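Local coordinates for glycosyl hydrolase family 2, TIM barrel domain protein (Parabacteroides merdae ATCC 43184, PDB 6DXU) that probably hydrolyses terminal beta-D-glucuronide linkages, as a beta-glucuronidase of glycoside hydrolase family 2 from the human gut microbiome, at residues Arg655-Val660 with Gly690-Cys695; Ile638-His643 with Asn702-Val707. All coordinates share one frame; numbering follows the deposited sequence.

Interaction 1 (Arg655-Val660 with Gly690-Cys695)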
ATOM      1  N   ARG D 655      20.452 -25.440  71.037  1.00 35.32           N
ATOM      2  CA  ARG D 655      21.011 -24.104  70.869  1.00 34.73           C
ATOM      3  C   ARG D 655      20.811 -23.679  69.416  1.00 38.14           C
ATOM      4  O   ARG D 655      21.400 -24.255  68.497  1.00 38.32           O
ATOM      5  CB  ARG D 655      22.473 -24.066  71.298  1.00 34.73           C
ATOM      6  CG  ARG D 655      22.613 -24.067  72.826  1.00 38.54           C
ATOM      7  CD  ARG D 655      24.020 -23.758  73.273  1.00 40.47           C
ATOM      8  NE  ARG D 655      24.114 -23.442  74.701  1.00 48.82           N
ATOM      9  CZ  ARG D 655      24.142 -24.349  75.674  1.00 52.13           C
ATOM     10  NH1 ARG D 655      24.069 -25.645  75.384  1.00 51.59           N
ATOM     11  NH2 ARG D 655      24.239 -23.964  76.937  1.00 47.49           N
ATOM     12  N   LYS D 656      19.922 -22.712  69.214  1.00 32.81           N
ATOM     13  CA  LYS D 656      19.544 -22.265  67.883  1.00 27.45           C
ATOM     14  C   LYS D 656      20.451 -21.140  67.421  1.00 26.41           C
ATOM     15  O   LYS D 656      20.775 -20.228  68.191  1.00 24.95           O
ATOM     16  CB  LYS D 656      18.092 -21.786  67.871  1.00 29.31           C
ATOM     17  CG  LYS D 656      17.111 -22.793  68.436  1.00 30.26           C
ATOM     18  CD  LYS D 656      17.174 -24.108  67.680  1.00 32.78           C
ATOM     19  CE  LYS D 656      16.776 -23.925  66.228  1.00 34.29           C
ATOM     20  NZ  LYS D 656      16.627 -25.215  65.514  1.00 34.83           N
ATOM     21  N   GLU D 657      20.823 -21.190  66.145  1.00 28.73           N
ATOM     22  CA  GLU D 657      21.641 -20.133  65.572  1.00 26.93           C
ATOM     23  C   GLU D 657      20.812 -18.868  65.386  1.00 25.37           C
ATOM     24  O   GLU D 657      19.691 -18.912  64.865  1.00 26.34           O
ATOM     25  CB  GLU D 657      22.224 -20.585  64.239  1.00 26.50           C
ATOM     26  CG  GLU D 657      23.206 -19.586  63.637  1.00 33.89           C
ATOM     27  CD  GLU D 657      23.956 -20.165  62.443  1.00 38.47           C
ATOM     28  OE1 GLU D 657      23.298 -20.643  61.506  1.00 40.67           O
ATOM     29  OE2 GLU D 657      25.206 -20.151  62.446  1.00 49.27           O
ATOM     30  N   ILE D 658      21.361 -17.744  65.844  1.00 24.48           N
ATOM     31  CA  ILE D 658      20.779 -16.422  65.663  1.00 25.68           C
ATOM     32  C   ILE D 658      21.798 -15.578  64.912  1.00 30.93           C
ATOM     33  O   ILE D 658      22.958 -15.482  65.337  1.00 26.37           O
ATOM     34  CB  ILE D 658      20.418 -15.766  67.011  1.00 25.73           C
ATOM     35  CG1 ILE D 658      19.343 -16.590  67.739  1.00 27.26           C
ATOM     36  CG2 ILE D 658      19.961 -14.326  66.802  1.00 23.35           C
ATOM     37  CD1 ILE D 658      19.059 -16.093  69.155  1.00 23.85           C
ATOM     38  N   LEU D 659      21.377 -14.998  63.787  1.00 25.75           N
ATOM     39  CA  LEU D 659      22.213 -14.135  62.964  1.00 22.12           C
ATOM     40  C   LEU D 659      21.777 -12.691  63.141  1.00 22.24           C
ATOM     41  O   LEU D 659      20.580 -12.397  63.177  1.00 25.87           O
ATOM     42  CB  LEU D 659      22.112 -14.523  61.474  1.00 23.98           C
ATOM     43  CG  LEU D 659      22.410 -15.971  61.098  1.00 29.84           C
ATOM     44  CD1 LEU D 659      22.280 -16.182  59.592  1.00 30.26           C
ATOM     45  CD2 LEU D 659      23.793 -16.372  61.600  1.00 30.93           C
ATOM     46  N   VAL D 660      22.742 -11.785  63.232  1.00 23.74           N
ATOM     47  CA  VAL D 660      22.470 -10.353  63.286  1.00 24.27           C
ATOM     48  C   VAL D 660      23.211  -9.689  62.133  1.00 27.24           C
ATOM     49  O   VAL D 660      24.420  -9.894  61.967  1.00 26.80           O
ATOM     50  CB  VAL D 660      22.880  -9.750  64.641  1.00 23.72           C
ATOM     51  CG1 VAL D 660      22.738  -8.233  64.627  1.00 25.81           C
ATOM     52  CG2 VAL D 660      22.023 -10.363  65.749  1.00 24.23           C
ATOM     53  N   GLY D 690      30.608 -12.456  61.582  1.00 27.50           N
ATOM     54  CA  GLY D 690      30.959 -12.773  62.956  1.00 28.57           C
ATOM     55  C   GLY D 690      29.874 -12.519  63.981  1.00 30.78           C
ATOM     56  O   GLY D 690      30.043 -12.900  65.156  1.00 26.85           O
ATOM     57  N   LEU D 691      28.778 -11.873  63.594  1.00 26.12           N
ATOM     58  CA  LEU D 691      27.710 -11.523  64.526  1.00 28.18           C
ATOM     59  C   LEU D 691      26.656 -12.630  64.519  1.00 29.30           C
ATOM     60  O   LEU D 691      25.533 -12.480  64.039  1.00 30.67           O
ATOM     61  CB  LEU D 691      27.127 -10.158  64.179  1.00 24.22           C
ATOM     62  CG  LEU D 691      28.162  -9.031  64.075  1.00 25.10           C
ATOM     63  CD1 LEU D 691      27.480  -7.726  63.711  1.00 25.88           C
ATOM     64  CD2 LEU D 691      28.970  -8.848  65.384  1.00 23.94           C
ATOM     65  N   ARG D 692      27.070 -13.790  65.025  1.00 28.08           N
ATOM     66  CA  ARG D 692      26.176 -14.922  65.177  1.00 24.54           C
ATOM     67  C   ARG D 692      26.345 -15.521  66.568  1.00 33.49           C
ATOM     68  O   ARG D 692      27.421 -15.445  67.172  1.00 28.21           O
ATOM     69  CB  ARG D 692      26.410 -15.978  64.105  1.00 30.35           C
ATOM     70  CG  ARG D 692      27.826 -16.485  64.045  1.00 32.77           C
ATOM     71  CD  ARG D 692      27.998 -17.575  62.996  1.00 32.26           C
ATOM     72  NE  ARG D 692      29.366 -18.084  63.052  1.00 35.71           N
ATOM     73  CZ  ARG D 692      30.422 -17.449  62.542  1.00 39.94           C
ATOM     74  NH1 ARG D 692      30.268 -16.289  61.914  1.00 35.68           N
ATOM     75  NH2 ARG D 692      31.637 -17.973  62.660  1.00 37.21           N
ATOM     76  N   TRP D 693      25.247 -16.089  67.076  1.00 30.16           N
ATOM     77  CA  TRP D 693      25.182 -16.710  68.396  1.00 30.19           C
ATOM     78  C   TRP D 693      24.410 -18.015  68.277  1.00 31.33           C
ATOM     79  O   TRP D 693      23.666 -18.231  67.319  1.00 29.37           O
ATOM     80  CB  TRP D 693      24.492 -15.814  69.430  1.00 26.27           C
ATOM     81  CG  TRP D 693      25.232 -14.573  69.847  1.00 31.24           C
ATOM     82  CD1 TRP D 693      25.906 -14.379  71.023  1.00 31.23           C
ATOM     83  CD2 TRP D 693      25.347 -13.343  69.111  1.00 29.83           C
ATOM     84  NE1 TRP D 693      26.440 -13.112  71.063  1.00 31.68           N
ATOM     85  CE2 TRP D 693      26.112 -12.453  69.903  1.00 32.74           C
ATOM     86  CE3 TRP D 693      24.877 -12.905  67.862  1.00 30.68           C
ATOM     87  CZ2 TRP D 693      26.423 -11.158  69.487  1.00 28.43           C
ATOM     88  CZ3 TRP D 693      25.187 -11.616  67.446  1.00 28.73           C
ATOM     89  CH2 TRP D 693      25.952 -10.755  68.261  1.00 32.93           C
ATOM     90  N   ASN D 694      24.611 -18.912  69.238  1.00 31.49           N
ATOM     91  CA  ASN D 694      23.816 -20.134  69.323  1.00 30.95           C
ATOM     92  C   ASN D 694      23.216 -20.170  70.724  1.00 34.24           C
ATOM     93  O   ASN D 694      23.953 -20.290  71.710  1.00 31.18           O
ATOM     94  CB  ASN D 694      24.673 -21.361  69.032  1.00 35.01           C
ATOM     95  CG  ASN D 694      25.064 -21.454  67.561  1.00 41.55           C
ATOM     96  OD1 ASN D 694      25.995 -20.778  67.116  1.00 47.32           O
ATOM     97  ND2 ASN D 694      24.367 -22.283  66.810  1.00 32.24           N
ATOM     98  N   CYS D 695      21.890 -20.042  70.814  1.00 28.60           N
ATOM     99  CA  CYS D 695      21.221 -19.772  72.079  1.00 29.73           C
ATOM    100  C   CYS D 695      20.032 -20.694  72.288  1.00 30.80           C
ATOM    101  O   CYS D 695      19.369 -21.114  71.337  1.00 29.76           O
ATOM    102  CB  CYS D 695      20.734 -18.326  72.144  1.00 28.95           C
ATOM    103  SG  CYS D 695      21.963 -17.147  71.663  1.00 36.02           S
TER
HETATM  104  O   HOH W   1      24.242 -20.938  74.704  1.00 45.68           O

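Interaction 2 (Ile638-His643 with Asn702-Val707)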
ATOM      1  N   ILE D 638      21.161  -2.113  62.739  1.00 25.24           N
ATOM      2  CA  ILE D 638      21.288  -3.441  63.325  1.00 21.79           C
ATOM      3  C   ILE D 638      19.985  -4.187  63.102  1.00 21.67           C
ATOM      4  O   ILE D 638      18.897  -3.643  63.324  1.00 27.41           O
ATOM      5  CB  ILE D 638      21.658  -3.348  64.827  1.00 25.66           C
ATOM      6  CG1 ILE D 638      21.879  -4.742  65.430  1.00 24.51           C
ATOM      7  CG2 ILE D 638      20.607  -2.557  65.604  1.00 26.55           C
ATOM      8  CD1 ILE D 638      22.559  -4.678  66.833  1.00 26.88           C
ATOM      9  N   HIS D 639      20.076  -5.431  62.648  1.00 22.35           N
ATOM     10  CA  HIS D 639      18.884  -6.187  62.263  1.00 24.15           C
ATOM     11  C   HIS D 639      19.074  -7.643  62.641  1.00 22.13           C
ATOM     12  O   HIS D 639      19.898  -8.337  62.036  1.00 26.58           O
ATOM     13  CB  HIS D 639      18.598  -6.068  60.762  1.00 23.58           C
ATOM     14  CG  HIS D 639      17.375  -6.820  60.327  1.00 23.47           C
ATOM     15  ND1 HIS D 639      16.116  -6.261  60.343  1.00 24.82           N
ATOM     16  CD2 HIS D 639      17.217  -8.091  59.882  1.00 22.23           C
ATOM     17  CE1 HIS D 639      15.234  -7.153  59.923  1.00 25.53           C
ATOM     18  NE2 HIS D 639      15.877  -8.272  59.640  1.00 25.68           N
ATOM     19  N   ILE D 640      18.315  -8.106  63.634  1.00 22.99           N
ATOM     20  CA  ILE D 640      18.257  -9.534  63.925  1.00 24.23           C
ATOM     21  C   ILE D 640      17.478 -10.232  62.822  1.00 22.99           C
ATOM     22  O   ILE D 640      16.343  -9.842  62.509  1.00 22.62           O
ATOM     23  CB  ILE D 640      17.575  -9.793  65.279  1.00 21.47           C
ATOM     24  CG1 ILE D 640      18.258  -9.015  66.418  1.00 23.89           C
ATOM     25  CG2 ILE D 640      17.547 -11.287  65.544  1.00 22.44           C
ATOM     26  CD1 ILE D 640      17.314  -8.765  67.611  1.00 27.61           C
ATOM     27  N   TYR D 641      18.060 -11.290  62.248  1.00 22.21           N
ATOM     28  CA  TYR D 641      17.328 -12.051  61.243  1.00 26.23           C
ATOM     29  C   TYR D 641      16.112 -12.700  61.888  1.00 30.36           C
ATOM     30  O   TYR D 641      16.216 -13.316  62.955  1.00 26.52           O
ATOM     31  CB  TYR D 641      18.218 -13.115  60.580  1.00 22.60           C
ATOM     32  CG  TYR D 641      17.446 -14.028  59.644  1.00 24.07           C
ATOM     33  CD1 TYR D 641      17.232 -13.682  58.306  1.00 23.18           C
ATOM     34  CD2 TYR D 641      16.913 -15.230  60.101  1.00 25.03           C
ATOM     35  CE1 TYR D 641      16.508 -14.514  57.462  1.00 25.97           C
ATOM     36  CE2 TYR D 641      16.190 -16.059  59.262  1.00 27.44           C
ATOM     37  CZ  TYR D 641      15.995 -15.699  57.944  1.00 24.73           C
ATOM     38  OH  TYR D 641      15.282 -16.537  57.121  1.00 23.34           O
ATOM     39  N   GLY D 642      14.957 -12.559  61.234  1.00 24.04           N
ATOM     40  CA  GLY D 642      13.756 -13.253  61.667  1.00 24.13           C
ATOM     41  C   GLY D 642      12.624 -12.344  62.098  1.00 25.05           C
ATOM     42  O   GLY D 642      11.763 -12.751  62.883  1.00 25.09           O
ATOM     43  N   HIS D 643      12.593 -11.109  61.591  1.00 26.13           N
ATOM     44  CA  HIS D 643      11.468 -10.234  61.909  1.00 28.49           C
ATOM     45  C   HIS D 643      10.135 -10.820  61.450  1.00 28.40           C
ATOM     46  O   HIS D 643       9.115 -10.623  62.121  1.00 29.97           O
ATOM     47  CB  HIS D 643      11.680  -8.857  61.284  1.00 27.42           C
ATOM     48  CG  HIS D 643      12.555  -7.958  62.096  1.00 30.86           C
ATOM     49  ND1 HIS D 643      12.116  -6.758  62.609  1.00 35.65           N
ATOM     50  CD2 HIS D 643      13.839  -8.095  62.508  1.00 27.62           C
ATOM     51  CE1 HIS D 643      13.094  -6.183  63.286  1.00 34.38           C
ATOM     52  NE2 HIS D 643      14.152  -6.972  63.238  1.00 29.39           N
ATOM     53  N   ASN D 702       9.761 -15.905  73.152  1.00 25.99           N
ATOM     54  CA  ASN D 702      11.090 -15.412  73.493  1.00 28.25           C
ATOM     55  C   ASN D 702      11.278 -14.005  72.948  1.00 31.06           C
ATOM     56  O   ASN D 702      10.767 -13.670  71.877  1.00 29.15           O
ATOM     57  CB  ASN D 702      12.180 -16.319  72.932  1.00 27.74           C
ATOM     58  CG  ASN D 702      12.111 -17.714  73.501  1.00 30.34           C
ATOM     59  OD1 ASN D 702      12.835 -18.049  74.440  1.00 33.67           O
ATOM     60  ND2 ASN D 702      11.234 -18.533  72.949  1.00 27.10           N
ATOM     61  N   GLU D 703      12.039 -13.184  73.668  1.00 26.42           N
ATOM     62  CA  GLU D 703      12.385 -11.851  73.190  1.00 32.91           C
ATOM     63  C   GLU D 703      13.883 -11.791  72.962  1.00 34.37           C
ATOM     64  O   GLU D 703      14.666 -12.039  73.881  1.00 33.32           O
ATOM     65  CB  GLU D 703      11.929 -10.749  74.151  1.00 35.36           C
ATOM     66  CG  GLU D 703      12.416  -9.345  73.743  1.00 32.55           C
ATOM     67  CD  GLU D 703      11.769  -8.231  74.557  1.00 41.55           C
ATOM     68  OE1 GLU D 703      10.518  -8.155  74.512  1.00 41.15           O
ATOM     69  OE2 GLU D 703      12.489  -7.436  75.218  1.00 37.37           O
ATOM     70  N   ILE D 704      14.273 -11.484  71.725  1.00 29.23           N
ATOM     71  CA  ILE D 704      15.670 -11.395  71.321  1.00 25.47           C
ATOM     72  C   ILE D 704      15.986  -9.937  71.055  1.00 29.29           C
ATOM     73  O   ILE D 704      15.288  -9.274  70.279  1.00 29.41           O
ATOM     74  CB  ILE D 704      15.958 -12.266  70.084  1.00 32.26           C
ATOM     75  CG1 ILE D 704      15.584 -13.722  70.369  1.00 30.75           C
ATOM     76  CG2 ILE D 704      17.420 -12.132  69.652  1.00 26.75           C
ATOM     77  CD1 ILE D 704      14.257 -14.148  69.781  1.00 37.38           C
ATOM     78  N   ARG D 705      17.025  -9.437  71.711  1.00 29.84           N
ATOM     79  CA  ARG D 705      17.423  -8.047  71.606  1.00 27.53           C
ATOM     80  C   ARG D 705      18.900  -7.988  71.267  1.00 31.27           C
ATOM     81  O   ARG D 705      19.701  -8.776  71.779  1.00 32.73           O
ATOM     82  CB  ARG D 705      17.125  -7.286  72.920  1.00 28.26           C
ATOM     83  CG  ARG D 705      17.542  -5.815  72.905  1.00 34.32           C
ATOM     84  CD  ARG D 705      17.222  -5.131  74.231  1.00 44.16           C
ATOM     85  NE  ARG D 705      15.803  -5.224  74.564  1.00 44.79           N
ATOM     86  CZ  ARG D 705      14.910  -4.276  74.294  1.00 52.10           C
ATOM     87  NH1 ARG D 705      15.293  -3.156  73.690  1.00 56.54           N
ATOM     88  NH2 ARG D 705      13.634  -4.447  74.623  1.00 53.69           N
ATOM     89  N   ALA D 706      19.258  -7.050  70.402  1.00 28.21           N
ATOM     90  CA  ALA D 706      20.633  -6.880  69.975  1.00 24.68           C
ATOM     91  C   ALA D 706      20.974  -5.414  70.154  1.00 24.53           C
ATOM     92  O   ALA D 706      20.193  -4.542  69.767  1.00 28.09           O
ATOM     93  CB  ALA D 706      20.818  -7.327  68.514  1.00 24.87           C
ATOM     94  N   VAL D 707      22.127  -5.142  70.756  1.00 28.23           N
ATOM     95  CA  VAL D 707      22.582  -3.780  71.000  1.00 23.33           C
ATOM     96  C   VAL D 707      23.940  -3.631  70.344  1.00 29.25           C
ATOM     97  O   VAL D 707      24.839  -4.447  70.581  1.00 32.96           O
ATOM     98  CB  VAL D 707      22.663  -3.460  72.508  1.00 27.91           C
ATOM     99  CG1 VAL D 707      23.123  -2.010  72.721  1.00 29.30           C
ATOM    100  CG2 VAL D 707      21.323  -3.704  73.175  1.00 32.59           C
TER

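Interaction 1 (Arg655-Val660 with Gly690-Cys695)
An antiparallel beta pairing joins K656-V660 to L691-C695 in a three-stranded sheet; both strands fall in the DUF4982 family region. K656 with C695 and I658 with W693 are hydrogen-bonded pairs. E657 with N694 lies between them and L659 with R692 follows; both are non-hydrogen-bonded pairs. I658 N gives a nearly straight bond to W693 O (2.8 Å, 169° at the hydrogen). W693 N returns a bond to I658 O. V660 N adds a bond to L691 O (3.0 Å), where L691 centres an inverse gamma turn.

I658, W693 and C695 share one face. I658 and W693 pack on L669 of strand 666-671, and C695 on Q676 of 674-680. V660 CG2 meets the six-membered ring of W693 obliquely at CZ3 (3.8 Å). The indole lies there because CG is anti to the carbonyl carbon (chi1 -69°). I658 CD1 touches C695 SG (4.0 Å). W693 NE1 is satisfied by G677 O.

On the other face, R692 reaches on to a salt bridge with D685, while E657 pairs with R570. Closer in, L659 CD2 rests on R692 CB (3.6 Å).

Interaction 2 (Ile638-His643 with Asn702-Val707)
I640 and I638 press their CD1 ends against strand 702-707. A706 CB sits between them, 3.6 Å from I638 CD1 and 3.7 Å from I640 CG1. I640 CD1 also reaches the backbone, 3.4 Å from I704 O, and lies 3.9 Å from I704 CG2. The I640 and I704 side chains cross at a slant. I638 extends to A706 because its CG1 is anti to the backbone N (chi1 -176°). No hydrogen bond spans the two segments; the contact is apolar and buried. An alanine in place of I640 would probably open a gap beside A706 and I704, since the methyl and methylene that touch them would be gone.

The next shell lies on both sides. I640 and I638 also pack on V660, and I704 and A706 on L669. The I640 amide N is bonded to D719, which also takes H643 NE2. On the far side of strand 638-640, H639 stacks on Y626 and bonds to E623. R705 points away from the contact and makes a long salt bridge to E703 (NH2 to OE2, 3.3 Å). The strand axes stand 7.7 Å apart at 156°, so the layers meet through side chains, as in a beta sandwich.

The centres of interactions 1 and 2 lie 10 Å apart, some 30 Å or more from the centre of the chain, and both reach the same three-stranded sheet. Along the chain the order is 638-643, 655-660, 690-695, 702-707, so interaction 2 brackets interaction 1. Strand 655-662 is the middle of that sheet, between 638-640 and 692-696. Interaction 2 joins its edge strand to 700-710 of the five-stranded sheet. The two meet directly: L659 O lies 2.9 Å from Y641 N, a probable hydrogen bond, and V660 CG1 packs on I638 CG1. Interaction 1 builds one layer by backbone bonds; interaction 2 packs that layer on the other through side chains, consistent with a beta sandwich.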